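Local coordinates for putative histidine protein kinase (Rhodobacter sphaeroides, PDB 3KYJ) that probably autophosphorylates on a histidine of this Hpt domain and passes the phosphate to CheB or CheY, relaying chemoreceptor signals to the flagellar motors, at residues A[12-26]-A[50-63]. Numbering follows the deposited sequence. Where two conformers were deposited one is given.
Sequences IWALYADDGAQALDA and AVHTFKGNSRVLGL
Y16 on helix 10-35 meets L61 and L63, just past the end of helix 40-60, along its whole length. With CG anti to the backbone N (chi1 169°), its ring is carried down toward the other helix. CB, CG and CD1 each lie 3.7 Å from L61 CD1; CE1 then passes to L63 CD1 and, more loosely, S58 CA. CZ comes to 3.5 Å from L63 CD1, and OH, beside the same methyl, is hydrogen-bonded to T109 OG1 on helix 89-112. L61 CD1 also sits over the six-membered ring of W13, a CH-pi contact 8° off the ring normal. Its other methyl, CD2, lies 4.0 Å from I12 CD1. With W13 replaced by alanine, L61 CD1 is likely to lose its aromatic floor and a gap to open beside L63. Midway along the antiparallel pair the contact turns polar. N57 ND2 donates an almost straight bond (2.9 Å, 170°) to the anti side of D19 OD2. One water joins the same amide nitrogen to Y16 O; a second donates to N57 OD1 and, weakly, to D19 OD2. Farther on, L24 CD2 rests over a face of the F54 ring, 4.1 Å from its centroid, and small A23 and A50 let the backbones close to 4.8 Å between CA atoms. Apolar packing thus flanks an amide-carboxylate pair satisfied by one direct bond and two waters, while H52, the predicted phosphorylation site, takes no part.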
loop_
_atom_site.group_PDB
_atom_site.type_symbol
_atom_site.label_atom_id
_atom_site.label_comp_id
_atom_site.label_asym_id
_atom_site.label_seq_id
_atom_site.Cartn_x
_atom_site.Cartn_y
_atom_site.Cartn_z
ATOM N N ILE A 12 -13.113 -9.242 -1.255
ATOM C CA ILE A 12 -11.883 -8.584 -1.663
ATOM C C ILE A 12 -12.004 -8.025 -3.076
ATOM O O ILE A 12 -11.477 -6.957 -3.356
ATOM C CB ILE A 12 -10.640 -9.488 -1.477
ATOM C CG1 ILE A 12 -9.366 -8.648 -1.613
ATOM C CG2 ILE A 12 -10.632 -10.648 -2.459
ATOM C CD1 ILE A 12 -8.116 -9.321 -1.061
ATOM N N TRP A 13 -12.735 -8.704 -3.958
ATOM C CA TRP A 13 -12.944 -8.155 -5.292
ATOM C C TRP A 13 -13.832 -6.901 -5.261
ATOM O O TRP A 13 -13.600 -5.962 -6.013
ATOM C CB TRP A 13 -13.473 -9.227 -6.270
ATOM C CG TRP A 13 -12.370 -10.106 -6.733
ATOM C CD1 TRP A 13 -12.083 -11.370 -6.308
ATOM C CD2 TRP A 13 -11.346 -9.757 -7.663
ATOM N NE1 TRP A 13 -10.958 -11.834 -6.936
ATOM C CE2 TRP A 13 -10.480 -10.853 -7.763
ATOM C CE3 TRP A 13 -11.070 -8.609 -8.417
ATOM C CZ2 TRP A 13 -9.371 -10.855 -8.611
ATOM C CZ3 TRP A 13 -9.975 -8.624 -9.271
ATOM C CH2 TRP A 13 -9.134 -9.741 -9.349
ATOM N N ALA A 14 -14.830 -6.884 -4.379
ATOM C CA ALA A 14 -15.663 -5.700 -4.197
ATOM C C ALA A 14 -14.817 -4.527 -3.708
ATOM O O ALA A 14 -14.945 -3.410 -4.189
ATOM C CB ALA A 14 -16.779 -5.978 -3.222
ATOM N N LEU A 15 -13.935 -4.799 -2.752
ATOM C CA LEU A 15 -13.069 -3.764 -2.212
ATOM C C LEU A 15 -12.064 -3.278 -3.256
ATOM O O LEU A 15 -11.762 -2.096 -3.330
ATOM C CB LEU A 15 -12.361 -4.287 -0.970
ATOM C CG LEU A 15 -11.441 -3.291 -0.299
ATOM C CD1 LEU A 15 -12.273 -2.092 0.168
ATOM C CD2 LEU A 15 -10.736 -3.962 0.882
ATOM N N TYR A 16 -11.547 -4.183 -4.069
ATOM C CA TYR A 16 -10.645 -3.776 -5.144
ATOM C C TYR A 16 -11.314 -2.754 -6.057
ATOM O O TYR A 16 -10.728 -1.744 -6.428
ATOM C CB TYR A 16 -10.216 -5.016 -5.921
ATOM C CG TYR A 16 -9.489 -4.768 -7.208
ATOM C CD1 TYR A 16 -8.149 -4.378 -7.221
ATOM C CD2 TYR A 16 -10.133 -4.989 -8.428
ATOM C CE1 TYR A 16 -7.479 -4.183 -8.427
ATOM C CE2 TYR A 16 -9.484 -4.776 -9.616
ATOM C CZ TYR A 16 -8.168 -4.393 -9.611
ATOM O OH TYR A 16 -7.538 -4.227 -10.822
ATOM N N ALA A 17 -12.562 -3.005 -6.411
ATOM C CA ALA A 17 -13.267 -2.106 -7.306
ATOM C C ALA A 17 -13.569 -0.768 -6.632
ATOM O O ALA A 17 -13.413 0.286 -7.251
ATOM C CB ALA A 17 -14.542 -2.774 -7.812
ATOM N N ASP A 18 -13.994 -0.807 -5.376
ATOM C CA ASP A 18 -14.398 0.399 -4.669
ATOM C C ASP A 18 -13.180 1.254 -4.338
ATOM O O ASP A 18 -13.154 2.416 -4.662
ATOM C CB ASP A 18 -15.161 0.045 -3.390
ATOM C CG ASP A 18 -15.767 1.256 -2.713
ATOM O OD1 ASP A 18 -15.860 2.319 -3.353
ATOM O OD2 ASP A 18 -16.171 1.135 -1.539
ATOM N N ASP A 19 -12.181 0.664 -3.693
ATOM C CA ASP A 19 -10.952 1.381 -3.316
ATOM C C ASP A 19 -10.213 1.857 -4.573
ATOM O O ASP A 19 -9.657 2.954 -4.598
ATOM C CB ASP A 19 -10.072 0.441 -2.476
ATOM C CG ASP A 19 -9.147 1.174 -1.539
ATOM O OD1 ASP A 19 -9.578 1.524 -0.429
ATOM O OD2 ASP A 19 -7.976 1.374 -1.884
ATOM N N GLY A 20 -10.250 1.060 -5.636
ATOM C CA GLY A 20 -9.609 1.451 -6.880
ATOM C C GLY A 20 -10.270 2.659 -7.498
ATOM O O GLY A 20 -9.589 3.553 -7.991
ATOM N N ALA A 21 -11.599 2.703 -7.444
ATOM C CA ALA A 21 -12.315 3.849 -7.989
ATOM C C ALA A 21 -11.997 5.120 -7.207
ATOM O O ALA A 21 -11.849 6.179 -7.803
ATOM C CB ALA A 21 -13.812 3.599 -7.999
ATOM N N GLN A 22 -11.911 5.020 -5.883
ATOM C CA GLN A 22 -11.534 6.176 -5.057
ATOM C C GLN A 22 -10.128 6.660 -5.401
ATOM O O GLN A 22 -9.892 7.851 -5.534
ATOM C CB GLN A 22 -11.625 5.834 -3.569
ATOM C CG GLN A 22 -13.049 5.603 -3.083
ATOM C CD GLN A 22 -13.934 6.840 -3.225
ATOM O OE1 GLN A 22 -13.525 7.961 -2.904
ATOM N NE2 GLN A 22 -15.157 6.637 -3.706
ATOM N N ALA A 23 -9.191 5.734 -5.563
ATOM C CA ALA A 23 -7.829 6.125 -5.881
ATOM C C ALA A 23 -7.763 6.795 -7.257
ATOM O O ALA A 23 -7.106 7.827 -7.420
ATOM C CB ALA A 23 -6.914 4.924 -5.826
ATOM N N LEU A 24 -8.434 6.214 -8.254
ATOM C CA LEU A 24 -8.414 6.824 -9.584
ATOM C C LEU A 24 -9.155 8.168 -9.597
ATOM O O LEU A 24 -8.751 9.088 -10.321
ATOM C CB LEU A 24 -8.954 5.873 -10.658
ATOM C CG LEU A 24 -8.098 4.615 -10.861
ATOM C CD1 LEU A 24 -8.705 3.785 -11.971
ATOM C CD2 LEU A 24 -6.657 4.980 -11.182
ATOM N N ASP A 25 -10.201 8.310 -8.780
ATOM C CA ASP A 25 -10.877 9.608 -8.676
ATOM C C ASP A 25 -9.887 10.659 -8.157
ATOM O O ASP A 25 -9.885 11.795 -8.625
ATOM C CB ASP A 25 -12.088 9.541 -7.742
ATOM C CG ASP A 25 -13.310 8.874 -8.384
ATOM O OD1 ASP A 25 -13.327 8.659 -9.620
ATOM O OD2 ASP A 25 -14.258 8.575 -7.633
ATOM N N ALA A 26 -9.075 10.278 -7.173
ATOM C CA ALA A 26 -8.099 11.208 -6.591
ATOM C C ALA A 26 -6.987 11.522 -7.604
ATOM O O ALA A 26 -6.533 12.653 -7.706
ATOM C CB ALA A 26 -7.514 10.628 -5.300
ATOM N N ALA A 50 -2.272 8.403 -4.574
ATOM C CA ALA A 50 -3.361 7.737 -5.286
ATOM C C ALA A 50 -2.830 6.615 -6.184
ATOM O O ALA A 50 -3.361 5.504 -6.182
ATOM C CB ALA A 50 -4.129 8.741 -6.096
ATOM N N VAL A 51 -1.776 6.901 -6.926
ATOM C CA VAL A 51 -1.188 5.922 -7.823
ATOM C C VAL A 51 -0.555 4.797 -7.010
ATOM O O VAL A 51 -0.715 3.621 -7.334
ATOM C CB VAL A 51 -0.169 6.590 -8.757
ATOM C CG1 VAL A 51 0.543 5.533 -9.587
ATOM C CG2 VAL A 51 -0.909 7.553 -9.685
ATOM N N HIS A 52 0.101 5.147 -5.911
ATOM C CA HIS A 52 0.744 4.151 -5.071
ATOM C C HIS A 52 -0.291 3.176 -4.473
ATOM O O HIS A 52 -0.077 1.963 -4.415
ATOM C CB HIS A 52 1.542 4.850 -3.972
ATOM C CG HIS A 52 2.354 3.915 -3.138
ATOM N ND1 HIS A 52 3.467 3.261 -3.623
ATOM C CD2 HIS A 52 2.211 3.521 -1.849
ATOM C CE1 HIS A 52 3.974 2.503 -2.666
ATOM N NE2 HIS A 52 3.232 2.643 -1.581
ATOM N N THR A 53 -1.423 3.715 -4.039
ATOM C CA THR A 53 -2.509 2.899 -3.536
ATOM C C THR A 53 -3.040 1.963 -4.630
ATOM O O THR A 53 -3.238 0.753 -4.418
ATOM C CB THR A 53 -3.641 3.799 -3.036
ATOM O OG1 THR A 53 -3.203 4.434 -1.837
ATOM C CG2 THR A 53 -4.916 2.990 -2.761
ATOM N N PHE A 54 -3.288 2.514 -5.816
ATOM C CA PHE A 54 -3.797 1.703 -6.905
ATOM C C PHE A 54 -2.821 0.567 -7.252
ATOM O O PHE A 54 -3.222 -0.582 -7.427
ATOM C CB PHE A 54 -4.098 2.589 -8.102
ATOM C CG PHE A 54 -4.864 1.876 -9.172
ATOM C CD1 PHE A 54 -6.240 1.865 -9.163
ATOM C CD2 PHE A 54 -4.198 1.170 -10.153
ATOM C CE1 PHE A 54 -6.952 1.186 -10.133
ATOM C CE2 PHE A 54 -4.901 0.471 -11.120
ATOM C CZ PHE A 54 -6.271 0.476 -11.115
ATOM N N LYS A 55 -1.536 0.893 -7.300
ATOM C CA LYS A 55 -0.501 -0.092 -7.523
ATOM C C LYS A 55 -0.502 -1.197 -6.459
ATOM O O LYS A 55 -0.480 -2.389 -6.783
ATOM C CB LYS A 55 0.860 0.591 -7.554
ATOM C CG LYS A 55 2.003 -0.329 -7.921
ATOM C CD LYS A 55 3.406 0.285 -7.722
ATOM C CE LYS A 55 3.792 0.267 -6.255
ATOM N NZ LYS A 55 5.231 0.606 -6.053
ATOM N N GLY A 56 -0.501 -0.818 -5.193
ATOM C CA GLY A 56 -0.504 -1.800 -4.121
ATOM C C GLY A 56 -1.729 -2.697 -4.125
ATOM O O GLY A 56 -1.639 -3.879 -3.835
ATOM N N ASN A 57 -2.876 -2.128 -4.476
ATOM C CA ASN A 57 -4.122 -2.886 -4.538
ATOM C C ASN A 57 -4.022 -3.983 -5.609
ATOM O O ASN A 57 -4.426 -5.118 -5.409
ATOM C CB ASN A 57 -5.304 -1.947 -4.851
ATOM C CG ASN A 57 -5.711 -1.058 -3.679
ATOM O OD1 ASN A 57 -5.100 -1.070 -2.607
ATOM N ND2 ASN A 57 -6.750 -0.276 -3.895
ATOM N N SER A 58 -3.473 -3.620 -6.764
ATOM C CA SER A 58 -3.341 -4.579 -7.841
ATOM C C SER A 58 -2.323 -5.654 -7.474
ATOM O O SER A 58 -2.498 -6.824 -7.828
ATOM C CB SER A 58 -2.959 -3.873 -9.145
ATOM O OG SER A 58 -1.631 -3.354 -9.133
ATOM N N ARG A 59 -1.275 -5.274 -6.750
ATOM C CA ARG A 59 -0.288 -6.237 -6.304
ATOM C C ARG A 59 -0.901 -7.273 -5.351
ATOM O O ARG A 59 -0.569 -8.449 -5.449
ATOM C CB ARG A 59 0.897 -5.515 -5.668
ATOM C CG ARG A 59 1.993 -6.449 -5.143
ATOM C CD ARG A 59 3.109 -5.658 -4.453
ATOM N NE ARG A 59 3.742 -4.731 -5.385
ATOM C CZ ARG A 59 4.558 -3.732 -5.051
ATOM N NH1 ARG A 59 4.861 -3.498 -3.776
ATOM N NH2 ARG A 59 5.068 -2.952 -6.001
ATOM N N VAL A 60 -1.782 -6.850 -4.437
ATOM C CA VAL A 60 -2.437 -7.768 -3.495
ATOM C C VAL A 60 -3.092 -8.935 -4.231
ATOM O O VAL A 60 -3.063 -10.067 -3.756
ATOM C CB VAL A 60 -3.502 -7.002 -2.610
ATOM C CG1 VAL A 60 -4.469 -7.980 -1.881
ATOM C CG2 VAL A 60 -2.814 -6.150 -1.591
ATOM N N LEU A 61 -3.730 -8.623 -5.348
ATOM C CA LEU A 61 -4.483 -9.602 -6.120
ATOM C C LEU A 61 -3.652 -10.262 -7.225
ATOM O O LEU A 61 -4.205 -11.037 -8.002
ATOM C CB LEU A 61 -5.769 -8.978 -6.683
ATOM C CG LEU A 61 -6.821 -8.678 -5.589
ATOM C CD1 LEU A 61 -8.043 -7.945 -6.092
ATOM C CD2 LEU A 61 -7.233 -10.008 -4.934
ATOM N N GLY A 62 -2.351 -9.975 -7.281
ATOM C CA GLY A 62 -1.450 -10.591 -8.235
ATOM C C GLY A 62 -1.660 -10.142 -9.667
ATOM O O GLY A 62 -1.340 -10.883 -10.600
ATOM N N LEU A 63 -2.168 -8.929 -9.858
ATOM C CA LEU A 63 -2.504 -8.431 -11.196
ATOM C C LEU A 63 -1.281 -7.699 -11.732
ATOM O O LEU A 63 -1.253 -6.479 -11.808
ATOM C CB LEU A 63 -3.753 -7.548 -11.144
ATOM C CG LEU A 63 -4.946 -8.157 -10.408
ATOM C CD1 LEU A 63 -6.119 -7.181 -10.313
ATOM C CD2 LEU A 63 -5.368 -9.458 -11.085
HETATM O O HOH W 1 -7.978 -1.135 -6.460
HETATM O O HOH W 2 -6.394 -0.508 -0.281
#